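Local structure of acetylornithine aminotransferase (Aquifex aeolicus, 2EH6) at residues 51-56 / 278-283; 69-74 / 273-278; 76-81 / 284-289. The protein catalyses the pyridoxal-phosphate-dependent transfer of an amino group from N(2)-acetyl-L-ornithine to 2-oxoglutarate, a step of arginine biosynthesis. All coordinates share one frame; numbering follows the deposited sequence.

In the fold
Three contacts follow one long helix, 275-308, and the loop before it. Contact 1 sets it against helix 47-59, while contacts 2 and 3 set it against helix 70-81, the next helix along the chain. Their centres lie about 10 Å (1 to 2) and 13 Å (1 to 3, 2 to 3) apart, all on the same side of the chain's centre. Contacts 1 and 2 share C278 and touch through Q56 and P275; T282 of contact 1 packs on K78 of contact 3. Along the chain come 51-56, 69-74 and 76-81, then, some 200 residues later, 273-278, 278-283 and 284-289. Early and late parts of the class-III aminotransferase chain are thus joined beside the second subunit.

Contact 1 of 3, residues 51-56 / 278-283; sequences EALKEQ and CRAGTV
The guanidinium of R279 has the carbonyl oxygen of A52 over one face, 3.4 Å above its centre but not hydrogen-bonded, while E55 and Q56 meet it at the edge. Both terminal nitrogens grip a single carboxylate oxygen end-on: NH2 of R279 lies 3.0 Å from OE1 of E55 and NH1 of R279 3.1 Å from the same atom. That oxygen is approached on its anti side, with the carboxylate turned 62° from the guanidinium. NH1 of R279 also donates to Q56 OE1 at 3.1 Å, arriving above the amide's carbonyl plane. With CG anti to the backbone N (chi1 -173°) and a bend at chi2 (71°), R279 carries its NE to 3.7 Å from CB of A52. Beside this polar group the antiparallel helices pack with small apolar contacts: A52 CB on V283 CG2 at 3.8 Å, and L53 CD2 on A280 CB at 4.0 Å. Q56 NE2 is hydrogen-bonded to L60 O, so with OE1 on R279 both ends of the amide are held, setting its rotation. L53 also packs on V57 of the second subunit. A carboxylate answers the R279 charge, and bonds to E55 and Q56 probably hold its head against turning.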
ATOM      1  N   GLU A  51      -3.129  -6.477  22.981  1.00 26.99           N
ATOM      2  CA  GLU A  51      -3.044  -7.890  23.324  1.00 30.31           C
ATOM      3  C   GLU A  51      -3.274  -8.788  22.112  1.00 28.16           C
ATOM      4  O   GLU A  51      -2.607  -9.803  21.958  1.00 28.93           O
ATOM      5  CB  GLU A  51      -4.034  -8.225  24.446  1.00 32.69           C
ATOM      6  CG  GLU A  51      -3.799  -7.408  25.725  1.00 40.10           C
ATOM      7  CD  GLU A  51      -2.329  -7.363  26.154  1.00 44.23           C
ATOM      8  OE1 GLU A  51      -1.722  -8.440  26.363  1.00 43.35           O
ATOM      9  OE2 GLU A  51      -1.778  -6.245  26.287  1.00 47.39           O
ATOM     10  N   ALA A  52      -4.205  -8.405  21.244  1.00 28.35           N
ATOM     11  CA  ALA A  52      -4.489  -9.193  20.046  1.00 27.60           C
ATOM     12  C   ALA A  52      -3.305  -9.177  19.079  1.00 27.87           C
ATOM     13  O   ALA A  52      -2.960 -10.202  18.494  1.00 26.97           O
ATOM     14  CB  ALA A  52      -5.730  -8.653  19.349  1.00 26.87           C
ATOM     15  N   LEU A  53      -2.683  -8.013  18.909  1.00 27.45           N
ATOM     16  CA  LEU A  53      -1.550  -7.902  17.994  1.00 25.94           C
ATOM     17  C   LEU A  53      -0.337  -8.670  18.506  1.00 27.56           C
ATOM     18  O   LEU A  53       0.327  -9.372  17.743  1.00 25.98           O
ATOM     19  CB  LEU A  53      -1.198  -6.425  17.756  1.00 24.44           C
ATOM     20  CG  LEU A  53      -2.280  -5.555  17.093  1.00 22.68           C
ATOM     21  CD1 LEU A  53      -1.747  -4.142  16.883  1.00 23.06           C
ATOM     22  CD2 LEU A  53      -2.688  -6.155  15.751  1.00 22.44           C
ATOM     23  N   LYS A  54      -0.052  -8.549  19.800  1.00 29.52           N
ATOM     24  CA  LYS A  54       1.079  -9.256  20.383  1.00 31.96           C
ATOM     25  C   LYS A  54       0.900 -10.758  20.209  1.00 32.46           C
ATOM     26  O   LYS A  54       1.851 -11.474  19.907  1.00 34.02           O
ATOM     27  CB  LYS A  54       1.218  -8.898  21.867  1.00 34.67           C
ATOM     28  CG  LYS A  54       1.779  -7.503  22.088  1.00 36.88           C
ATOM     29  CD  LYS A  54       1.621  -7.044  23.528  1.00 41.89           C
ATOM     30  CE  LYS A  54       2.344  -7.955  24.493  1.00 43.16           C
ATOM     31  NZ  LYS A  54       2.210  -7.455  25.885  1.00 46.92           N
ATOM     32  N   GLU A  55      -0.328 -11.231  20.384  1.00 32.73           N
ATOM     33  CA  GLU A  55      -0.618 -12.651  20.234  1.00 34.30           C
ATOM     34  C   GLU A  55      -0.409 -13.064  18.772  1.00 32.65           C
ATOM     35  O   GLU A  55       0.149 -14.122  18.493  1.00 31.33           O
ATOM     36  CB  GLU A  55      -2.061 -12.930  20.671  1.00 38.39           C
ATOM     37  CG  GLU A  55      -2.312 -14.306  21.289  1.00 46.71           C
ATOM     38  CD  GLU A  55      -2.819 -15.332  20.288  1.00 52.02           C
ATOM     39  OE1 GLU A  55      -3.692 -14.977  19.465  1.00 53.43           O
ATOM     40  OE2 GLU A  55      -2.362 -16.498  20.333  1.00 54.58           O
ATOM     41  N   GLN A  56      -0.841 -12.214  17.843  1.00 29.88           N
ATOM     42  CA  GLN A  56      -0.708 -12.520  16.419  1.00 29.16           C
ATOM     43  C   GLN A  56       0.750 -12.516  15.975  1.00 28.64           C
ATOM     44  O   GLN A  56       1.189 -13.398  15.240  1.00 27.82           O
ATOM     45  CB  GLN A  56      -1.508 -11.510  15.580  1.00 29.06           C
ATOM     46  CG  GLN A  56      -1.665 -11.913  14.112  1.00 28.03           C
ATOM     47  CD  GLN A  56      -2.277 -13.296  13.958  1.00 28.56           C
ATOM     48  OE1 GLN A  56      -3.386 -13.544  14.422  1.00 30.02           O
ATOM     49  NE2 GLN A  56      -1.555 -14.201  13.311  1.00 26.14           N
ATOM     50  N   CYS A 278      -5.609  -8.011   9.509  1.00 24.41           N
ATOM     51  CA  CYS A 278      -6.961  -8.504   9.744  1.00 25.83           C
ATOM     52  C   CYS A 278      -7.288  -8.646  11.227  1.00 24.48           C
ATOM     53  O   CYS A 278      -8.425  -8.440  11.637  1.00 24.30           O
ATOM     54  CB  CYS A 278      -7.170  -9.829   9.011  1.00 25.17           C
ATOM     55  SG  CYS A 278      -7.260  -9.643   7.193  1.00 28.16           S
ATOM     56  N   ARG A 279      -6.292  -8.990  12.038  1.00 25.83           N
ATOM     57  CA  ARG A 279      -6.523  -9.126  13.474  1.00 26.29           C
ATOM     58  C   ARG A 279      -6.847  -7.733  14.018  1.00 26.15           C
ATOM     59  O   ARG A 279      -7.729  -7.564  14.863  1.00 26.07           O
ATOM     60  CB  ARG A 279      -5.268  -9.691  14.151  1.00 30.21           C
ATOM     61  CG  ARG A 279      -5.423 -10.047  15.632  1.00 33.57           C
ATOM     62  CD  ARG A 279      -6.299 -11.282  15.855  1.00 36.28           C
ATOM     63  NE  ARG A 279      -6.359 -11.656  17.270  1.00 38.86           N
ATOM     64  CZ  ARG A 279      -5.489 -12.459  17.886  1.00 40.85           C
ATOM     65  NH1 ARG A 279      -4.474 -13.000  17.222  1.00 41.40           N
ATOM     66  NH2 ARG A 279      -5.632 -12.718  19.180  1.00 41.91           N
ATOM     67  N   ALA A 280      -6.138  -6.727  13.515  1.00 22.73           N
ATOM     68  CA  ALA A 280      -6.361  -5.354  13.942  1.00 23.31           C
ATOM     69  C   ALA A 280      -7.754  -4.902  13.530  1.00 24.17           C
ATOM     70  O   ALA A 280      -8.515  -4.371  14.347  1.00 23.29           O
ATOM     71  CB  ALA A 280      -5.309  -4.436  13.326  1.00 20.52           C
ATOM     72  N   GLY A 281      -8.081  -5.114  12.258  1.00 23.20           N
ATOM     73  CA  GLY A 281      -9.382  -4.717  11.754  1.00 26.26           C
ATOM     74  C   GLY A 281     -10.526  -5.385  12.495  1.00 26.11           C
ATOM     75  O   GLY A 281     -11.559  -4.766  12.733  1.00 25.47           O
ATOM     76  N   THR A 282     -10.350  -6.652  12.852  1.00 26.22           N
ATOM     77  CA  THR A 282     -11.390  -7.374  13.568  1.00 30.47           C
ATOM     78  C   THR A 282     -11.656  -6.738  14.928  1.00 29.81           C
ATOM     79  O   THR A 282     -12.805  -6.614  15.356  1.00 30.53           O
ATOM     80  CB  THR A 282     -11.005  -8.847  13.768  1.00 33.10           C
ATOM     81  OG1 THR A 282     -11.025  -9.514  12.501  1.00 38.34           O
ATOM     82  CG2 THR A 282     -11.982  -9.533  14.706  1.00 36.46           C
ATOM     83  N   VAL A 283     -10.589  -6.332  15.609  1.00 29.64           N
ATOM     84  CA  VAL A 283     -10.733  -5.703  16.913  1.00 26.26           C
ATOM     85  C   VAL A 283     -11.395  -4.338  16.768  1.00 26.18           C
ATOM     86  O   VAL A 283     -12.335  -4.006  17.492  1.00 24.72           O
ATOM     87  CB  VAL A 283      -9.361  -5.524  17.609  1.00 27.03           C
ATOM     88  CG1 VAL A 283      -9.532  -4.713  18.878  1.00 25.47           C
ATOM     89  CG2 VAL A 283      -8.751  -6.882  17.936  1.00 25.18           C
TER

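Contact 2 of 3, residues 69-74 / 273-278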
ATOM      1  N   ASN A  69      -6.803 -17.566   3.520  1.00 29.91           N
ATOM      2  CA  ASN A  69      -6.594 -16.629   4.624  1.00 31.44           C
ATOM      3  C   ASN A  69      -7.923 -16.484   5.368  1.00 30.54           C
ATOM      4  O   ASN A  69      -8.663 -15.523   5.151  1.00 32.22           O
ATOM      5  CB  ASN A  69      -6.149 -15.254   4.098  1.00 27.67           C
ATOM      6  CG  ASN A  69      -4.699 -15.236   3.643  1.00 30.26           C
ATOM      7  OD1 ASN A  69      -3.915 -14.407   4.099  1.00 28.43           O
ATOM      8  ND2 ASN A  69      -4.341 -16.138   2.731  1.00 27.64           N
ATOM      9  N   PRO A  70      -8.242 -17.440   6.257  1.00 32.16           N
ATOM     10  CA  PRO A  70      -9.488 -17.429   7.035  1.00 31.97           C
ATOM     11  C   PRO A  70      -9.766 -16.111   7.755  1.00 31.95           C
ATOM     12  O   PRO A  70     -10.919 -15.710   7.921  1.00 33.49           O
ATOM     13  CB  PRO A  70      -9.296 -18.593   8.005  1.00 34.14           C
ATOM     14  CG  PRO A  70      -8.433 -19.544   7.218  1.00 34.87           C
ATOM     15  CD  PRO A  70      -7.414 -18.606   6.617  1.00 32.95           C
ATOM     16  N   TRP A  71      -8.708 -15.445   8.203  1.00 30.93           N
ATOM     17  CA  TRP A  71      -8.863 -14.169   8.894  1.00 29.32           C
ATOM     18  C   TRP A  71      -9.469 -13.127   7.956  1.00 28.56           C
ATOM     19  O   TRP A  71     -10.151 -12.207   8.405  1.00 27.93           O
ATOM     20  CB  TRP A  71      -7.510 -13.701   9.432  1.00 28.89           C
ATOM     21  CG  TRP A  71      -6.388 -13.937   8.484  1.00 27.73           C
ATOM     22  CD1 TRP A  71      -6.006 -13.136   7.447  1.00 28.00           C
ATOM     23  CD2 TRP A  71      -5.514 -15.071   8.460  1.00 30.32           C
ATOM     24  NE1 TRP A  71      -4.948 -13.700   6.780  1.00 29.19           N
ATOM     25  CE2 TRP A  71      -4.626 -14.890   7.380  1.00 28.18           C
ATOM     26  CE3 TRP A  71      -5.394 -16.224   9.251  1.00 30.30           C
ATOM     27  CZ2 TRP A  71      -3.630 -15.819   7.063  1.00 31.95           C
ATOM     28  CZ3 TRP A  71      -4.401 -17.152   8.936  1.00 31.75           C
ATOM     29  CH2 TRP A  71      -3.532 -16.942   7.849  1.00 32.17           C
ATOM     30  N   GLN A  72      -9.214 -13.264   6.657  1.00 28.55           N
ATOM     31  CA  GLN A  72      -9.791 -12.341   5.677  1.00 28.54           C
ATOM     32  C   GLN A  72     -11.307 -12.570   5.632  1.00 28.54           C
ATOM     33  O   GLN A  72     -12.091 -11.620   5.594  1.00 27.34           O
ATOM     34  CB  GLN A  72      -9.182 -12.572   4.283  1.00 26.86           C
ATOM     35  CG  GLN A  72      -7.876 -11.805   4.037  1.00 27.47           C
ATOM     36  CD  GLN A  72      -7.232 -12.125   2.690  1.00 29.33           C
ATOM     37  OE1 GLN A  72      -7.899 -12.157   1.654  1.00 29.56           O
ATOM     38  NE2 GLN A  72      -5.926 -12.351   2.702  1.00 25.83           N
ATOM     39  N   GLU A  73     -11.716 -13.837   5.637  1.00 30.49           N
ATOM     40  CA  GLU A  73     -13.141 -14.171   5.617  1.00 32.47           C
ATOM     41  C   GLU A  73     -13.862 -13.552   6.808  1.00 31.94           C
ATOM     42  O   GLU A  73     -14.903 -12.922   6.650  1.00 30.65           O
ATOM     43  CB  GLU A  73     -13.350 -15.689   5.667  1.00 33.98           C
ATOM     44  CG  GLU A  73     -13.058 -16.426   4.382  1.00 38.02           C
ATOM     45  CD  GLU A  73     -14.022 -16.074   3.265  1.00 39.54           C
ATOM     46  OE1 GLU A  73     -15.124 -15.554   3.552  1.00 41.38           O
ATOM     47  OE2 GLU A  73     -13.678 -16.336   2.095  1.00 41.12           O
ATOM     48  N   GLU A  74     -13.301 -13.739   8.002  1.00 33.12           N
ATOM     49  CA  GLU A  74     -13.906 -13.213   9.222  1.00 31.66           C
ATOM     50  C   GLU A  74     -14.099 -11.705   9.213  1.00 30.61           C
ATOM     51  O   GLU A  74     -15.162 -11.212   9.583  1.00 29.55           O
ATOM     52  CB  GLU A  74     -13.081 -13.595  10.457  1.00 35.70           C
ATOM     53  CG  GLU A  74     -13.351 -12.670  11.645  1.00 41.17           C
ATOM     54  CD  GLU A  74     -12.770 -13.162  12.956  1.00 45.24           C
ATOM     55  OE1 GLU A  74     -11.583 -13.562  12.980  1.00 48.05           O
ATOM     56  OE2 GLU A  74     -13.504 -13.130  13.971  1.00 46.54           O
ATOM     57  N   GLY A 273      -4.462  -8.295   3.143  1.00 23.16           N
ATOM     58  CA  GLY A 273      -5.155  -9.309   3.924  1.00 24.41           C
ATOM     59  C   GLY A 273      -4.299 -10.213   4.792  1.00 24.90           C
ATOM     60  O   GLY A 273      -4.704 -11.327   5.130  1.00 23.66           O
ATOM     61  N   ASN A 274      -3.118  -9.739   5.162  1.00 23.37           N
ATOM     62  CA  ASN A 274      -2.232 -10.525   6.001  1.00 21.66           C
ATOM     63  C   ASN A 274      -2.922 -10.670   7.370  1.00 21.02           C
ATOM     64  O   ASN A 274      -3.771  -9.861   7.734  1.00 21.47           O
ATOM     65  CB  ASN A 274      -0.881  -9.811   6.117  1.00 22.22           C
ATOM     66  CG  ASN A 274      -0.986  -8.504   6.847  1.00 22.87           C
ATOM     67  OD1 ASN A 274      -1.101  -8.482   8.074  1.00 24.90           O
ATOM     68  ND2 ASN A 274      -0.967  -7.397   6.102  1.00 22.42           N
ATOM     69  N   PRO A 275      -2.570 -11.708   8.140  1.00 22.30           N
ATOM     70  CA  PRO A 275      -3.195 -11.917   9.454  1.00 23.20           C
ATOM     71  C   PRO A 275      -3.025 -10.814  10.502  1.00 24.57           C
ATOM     72  O   PRO A 275      -3.861 -10.679  11.393  1.00 21.64           O
ATOM     73  CB  PRO A 275      -2.616 -13.262   9.906  1.00 22.95           C
ATOM     74  CG  PRO A 275      -1.287 -13.320   9.205  1.00 23.80           C
ATOM     75  CD  PRO A 275      -1.615 -12.786   7.833  1.00 21.77           C
ATOM     76  N   LEU A 276      -1.968 -10.015  10.395  1.00 23.23           N
ATOM     77  CA  LEU A 276      -1.759  -8.948  11.367  1.00 23.11           C
ATOM     78  C   LEU A 276      -2.762  -7.816  11.140  1.00 23.93           C
ATOM     79  O   LEU A 276      -3.392  -7.326  12.078  1.00 23.44           O
ATOM     80  CB  LEU A 276      -0.330  -8.413  11.265  1.00 25.25           C
ATOM     81  CG  LEU A 276       0.091  -7.465  12.391  1.00 27.76           C
ATOM     82  CD1 LEU A 276       0.126  -8.231  13.705  1.00 28.35           C
ATOM     83  CD2 LEU A 276       1.454  -6.870  12.086  1.00 28.03           C
ATOM     84  N   ALA A 277      -2.912  -7.408   9.886  1.00 24.09           N
ATOM     85  CA  ALA A 277      -3.844  -6.346   9.529  1.00 24.60           C
ATOM     86  C   ALA A 277      -5.283  -6.768   9.829  1.00 24.61           C
ATOM     87  O   ALA A 277      -6.090  -5.980  10.335  1.00 24.83           O
ATOM     88  CB  ALA A 277      -3.700  -6.011   8.042  1.00 24.99           C
ATOM     89  N   CYS A 278      -5.609  -8.011   9.509  1.00 24.41           N
ATOM     90  CA  CYS A 278      -6.961  -8.504   9.744  1.00 25.83           C
ATOM     91  C   CYS A 278      -7.288  -8.646  11.227  1.00 24.48           C
ATOM     92  O   CYS A 278      -8.425  -8.440  11.637  1.00 24.30           O
ATOM     93  CB  CYS A 278      -7.170  -9.829   9.011  1.00 25.17           C
ATOM     94  SG  CYS A 278      -7.260  -9.643   7.193  1.00 28.16           S
TER
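W71 and Q72 both reach the carbonyl oxygen of G273 with side-chain N-H groups. The stronger bond comes from Q72 NE2, 2.9 Å from G273 O (151°) but above the carbonyl plane; NE2 also donates to N65 OD1, its strongest partner, and Q72 OE1 has a weak bond from R9 of the second subunit. W71 NE1 also lies 2.9 Å from G273 O, but that bond is weak (129°), and NE1 gives another weak one to N69 OD1. N69 ND2 donates to S64 O. N274 caps helix 275-308, its OD1 accepting from A277 N at 2.8 Å and its ND2 donating to F271 O; its side chain lies about 10 Å from the bound pyridoxal phosphate. With CG between the backbone N and carbonyl carbon (chi1 41°), W71 lies flat on P275, whose CB makes a CH-pi contact 3.7 Å from the five-membered ring centroid. C278 SG meets the ring edge, 3.7 Å from W71 CD1. With W71 cut back to an alanine, P275 would probably lose its aromatic cover and G273 O its weaker donor. Here the first turns of helices 70-81 and 275-308 meet, with Q56 of helix 47-59 also on P275 and F14 of the second subunit on W71.

Contact 3 of 3, residues 76-81 / 284-289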
ATOM      1  N   ALA A  76     -14.052  -9.700   6.512  1.00 25.49           N
ATOM      2  CA  ALA A  76     -14.944  -9.341   5.409  1.00 27.73           C
ATOM      3  C   ALA A  76     -16.399  -9.484   5.853  1.00 28.33           C
ATOM      4  O   ALA A  76     -17.232  -8.617   5.594  1.00 28.99           O
ATOM      5  CB  ALA A  76     -14.678 -10.238   4.202  1.00 25.24           C
ATOM      6  N   HIS A  77     -16.690 -10.588   6.531  1.00 30.48           N
ATOM      7  CA  HIS A  77     -18.035 -10.866   7.022  1.00 31.91           C
ATOM      8  C   HIS A  77     -18.548  -9.718   7.892  1.00 30.81           C
ATOM      9  O   HIS A  77     -19.692  -9.287   7.753  1.00 28.88           O
ATOM     10  CB  HIS A  77     -18.019 -12.175   7.816  1.00 36.07           C
ATOM     11  CG  HIS A  77     -19.372 -12.636   8.263  1.00 42.20           C
ATOM     12  ND1 HIS A  77     -20.503 -11.860   8.118  1.00 43.70           N
ATOM     13  CD2 HIS A  77     -19.776 -13.786   8.853  1.00 43.82           C
ATOM     14  CE1 HIS A  77     -21.546 -12.512   8.604  1.00 46.49           C
ATOM     15  NE2 HIS A  77     -21.132 -13.683   9.055  1.00 46.43           N
ATOM     16  N   LYS A  78     -17.700  -9.214   8.786  1.00 28.80           N
ATOM     17  CA  LYS A  78     -18.103  -8.120   9.657  1.00 28.08           C
ATOM     18  C   LYS A  78     -18.332  -6.831   8.879  1.00 27.75           C
ATOM     19  O   LYS A  78     -19.235  -6.059   9.200  1.00 28.16           O
ATOM     20  CB  LYS A  78     -17.050  -7.895  10.749  1.00 29.86           C
ATOM     21  CG  LYS A  78     -16.928  -9.046  11.728  1.00 32.93           C
ATOM     22  CD  LYS A  78     -15.660  -8.925  12.562  1.00 36.86           C
ATOM     23  CE  LYS A  78     -15.414 -10.182  13.390  1.00 38.72           C
ATOM     24  NZ  LYS A  78     -16.460 -10.382  14.429  1.00 41.63           N
ATOM     25  N   LEU A  79     -17.520  -6.595   7.852  1.00 25.85           N
ATOM     26  CA  LEU A  79     -17.671  -5.386   7.048  1.00 27.31           C
ATOM     27  C   LEU A  79     -18.913  -5.467   6.155  1.00 28.47           C
ATOM     28  O   LEU A  79     -19.601  -4.473   5.944  1.00 27.55           O
ATOM     29  CB  LEU A  79     -16.431  -5.162   6.178  1.00 28.07           C
ATOM     30  CG  LEU A  79     -15.133  -4.775   6.900  1.00 29.19           C
ATOM     31  CD1 LEU A  79     -13.987  -4.730   5.899  1.00 27.79           C
ATOM     32  CD2 LEU A  79     -15.302  -3.419   7.574  1.00 28.68           C
ATOM     33  N   VAL A  80     -19.194  -6.654   5.629  1.00 28.97           N
ATOM     34  CA  VAL A  80     -20.359  -6.824   4.766  1.00 32.42           C
ATOM     35  C   VAL A  80     -21.656  -6.726   5.574  1.00 32.87           C
ATOM     36  O   VAL A  80     -22.658  -6.204   5.089  1.00 33.37           O
ATOM     37  CB  VAL A  80     -20.309  -8.182   4.020  1.00 32.43           C
ATOM     38  CG1 VAL A  80     -21.554  -8.349   3.151  1.00 32.63           C
ATOM     39  CG2 VAL A  80     -19.050  -8.250   3.149  1.00 33.35           C
ATOM     40  N   LYS A  81     -21.624  -7.219   6.810  1.00 34.76           N
ATOM     41  CA  LYS A  81     -22.795  -7.182   7.684  1.00 35.98           C
ATOM     42  C   LYS A  81     -23.374  -5.775   7.822  1.00 35.37           C
ATOM     43  O   LYS A  81     -24.583  -5.607   7.980  1.00 34.03           O
ATOM     44  CB  LYS A  81     -22.433  -7.718   9.073  1.00 39.20           C
ATOM     45  CG  LYS A  81     -23.584  -7.682  10.063  1.00 44.65           C
ATOM     46  CD  LYS A  81     -23.153  -8.110  11.460  1.00 47.50           C
ATOM     47  CE  LYS A  81     -22.163  -7.129  12.073  1.00 50.54           C
ATOM     48  NZ  LYS A  81     -21.815  -7.509  13.472  1.00 53.48           N
ATOM     49  N   VAL A 284     -10.904  -3.546  15.824  1.00 25.73           N
ATOM     50  CA  VAL A 284     -11.445  -2.212  15.594  1.00 25.11           C
ATOM     51  C   VAL A 284     -12.925  -2.234  15.213  1.00 25.43           C
ATOM     52  O   VAL A 284     -13.727  -1.470  15.748  1.00 26.14           O
ATOM     53  CB  VAL A 284     -10.653  -1.483  14.490  1.00 24.52           C
ATOM     54  CG1 VAL A 284     -11.346  -0.177  14.123  1.00 23.06           C
ATOM     55  CG2 VAL A 284      -9.231  -1.213  14.971  1.00 25.33           C
ATOM     56  N   VAL A 285     -13.293  -3.107  14.287  1.00 27.08           N
ATOM     57  CA  VAL A 285     -14.685  -3.171  13.872  1.00 28.22           C
ATOM     58  C   VAL A 285     -15.622  -3.517  15.029  1.00 29.39           C
ATOM     59  O   VAL A 285     -16.677  -2.902  15.172  1.00 30.16           O
ATOM     60  CB  VAL A 285     -14.867  -4.164  12.710  1.00 27.74           C
ATOM     61  CG1 VAL A 285     -16.351  -4.375  12.428  1.00 27.44           C
ATOM     62  CG2 VAL A 285     -14.175  -3.602  11.456  1.00 24.13           C
ATOM     63  N   ASP A 286     -15.239  -4.479  15.862  1.00 29.39           N
ATOM     64  CA  ASP A 286     -16.080  -4.847  16.997  1.00 31.00           C
ATOM     65  C   ASP A 286     -16.180  -3.705  18.001  1.00 31.03           C
ATOM     66  O   ASP A 286     -17.268  -3.385  18.486  1.00 28.98           O
ATOM     67  CB  ASP A 286     -15.536  -6.091  17.707  1.00 35.53           C
ATOM     68  CG  ASP A 286     -15.711  -7.354  16.891  1.00 38.52           C
ATOM     69  OD1 ASP A 286     -16.546  -7.350  15.961  1.00 40.86           O
ATOM     70  OD2 ASP A 286     -15.022  -8.354  17.190  1.00 42.38           O
ATOM     71  N   GLU A 287     -15.045  -3.087  18.312  1.00 29.15           N
ATOM     72  CA  GLU A 287     -15.033  -1.986  19.269  1.00 29.99           C
ATOM     73  C   GLU A 287     -15.751  -0.750  18.759  1.00 29.11           C
ATOM     74  O   GLU A 287     -16.488  -0.101  19.500  1.00 29.82           O
ATOM     75  CB  GLU A 287     -13.593  -1.624  19.643  1.00 30.78           C
ATOM     76  CG  GLU A 287     -12.849  -2.746  20.349  1.00 34.16           C
ATOM     77  CD  GLU A 287     -13.532  -3.161  21.639  1.00 37.60           C
ATOM     78  OE1 GLU A 287     -13.671  -2.305  22.534  1.00 40.47           O
ATOM     79  OE2 GLU A 287     -13.933  -4.338  21.757  1.00 40.31           O
ATOM     80  N   VAL A 288     -15.535  -0.421  17.492  1.00 29.69           N
ATOM     81  CA  VAL A 288     -16.151   0.758  16.898  1.00 29.52           C
ATOM     82  C   VAL A 288     -17.674   0.707  16.861  1.00 30.99           C
ATOM     83  O   VAL A 288     -18.331   1.703  17.143  1.00 31.96           O
ATOM     84  CB  VAL A 288     -15.623   0.995  15.463  1.00 30.14           C
ATOM     85  CG1 VAL A 288     -16.512   1.993  14.730  1.00 29.09           C
ATOM     86  CG2 VAL A 288     -14.194   1.524  15.525  1.00 27.39           C
ATOM     87  N   GLU A 289     -18.246  -0.437  16.514  1.00 32.67           N
ATOM     88  CA  GLU A 289     -19.698  -0.502  16.464  1.00 35.48           C
ATOM     89  C   GLU A 289     -20.306  -0.255  17.843  1.00 34.41           C
ATOM     90  O   GLU A 289     -21.423   0.235  17.947  1.00 33.55           O
ATOM     91  CB  GLU A 289     -20.164  -1.841  15.883  1.00 38.62           C
ATOM     92  CG  GLU A 289     -19.572  -3.063  16.522  1.00 44.64           C
ATOM     93  CD  GLU A 289     -19.898  -4.319  15.737  1.00 48.46           C
ATOM     94  OE1 GLU A 289     -19.608  -4.343  14.519  1.00 50.11           O
ATOM     95  OE2 GLU A 289     -20.438  -5.278  16.330  1.00 51.22           O
TER
HETATM   96  O   HOH W   1     -14.691 -11.519  17.060  1.00 61.45           O
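K78 carries both kinds of interaction here, its CB packing on V285 and its ammonium group meeting D286. In the apolar layer K78 CB lies 4.0 Å from CG1 of V285, and the other valine methyl, CG2, takes CD2 of L79 at the same 4.0 Å, so V285 spreads both branches over neighbouring residues. V285 also touches F224 and L243, extending this layer into adjoining loops. The ionic layer is looser. K78, extended until its last torsion turns (chi4 -66°), brings NZ to 3.4 Å from D286 OD1, a salt bridge with a weak hydrogen bond. A water joins the same pair, donating to D286 OD2 at 3.2 Å and accepting a weak bond from K78 NZ. One turn on, K81 NZ and E289 OE2 form a long salt bridge at 3.9 Å; such distances suggest charges that attract without being tightly fixed. The two helical segments run at 31° to each other, their axes 10.7 Å apart. Behind helix 70-81, A76 and V80 rest on V89 of strand 87-92, an edge strand, within this chain, of a seven-stranded sheet, while H77 stacks on Y2 of the second subunit.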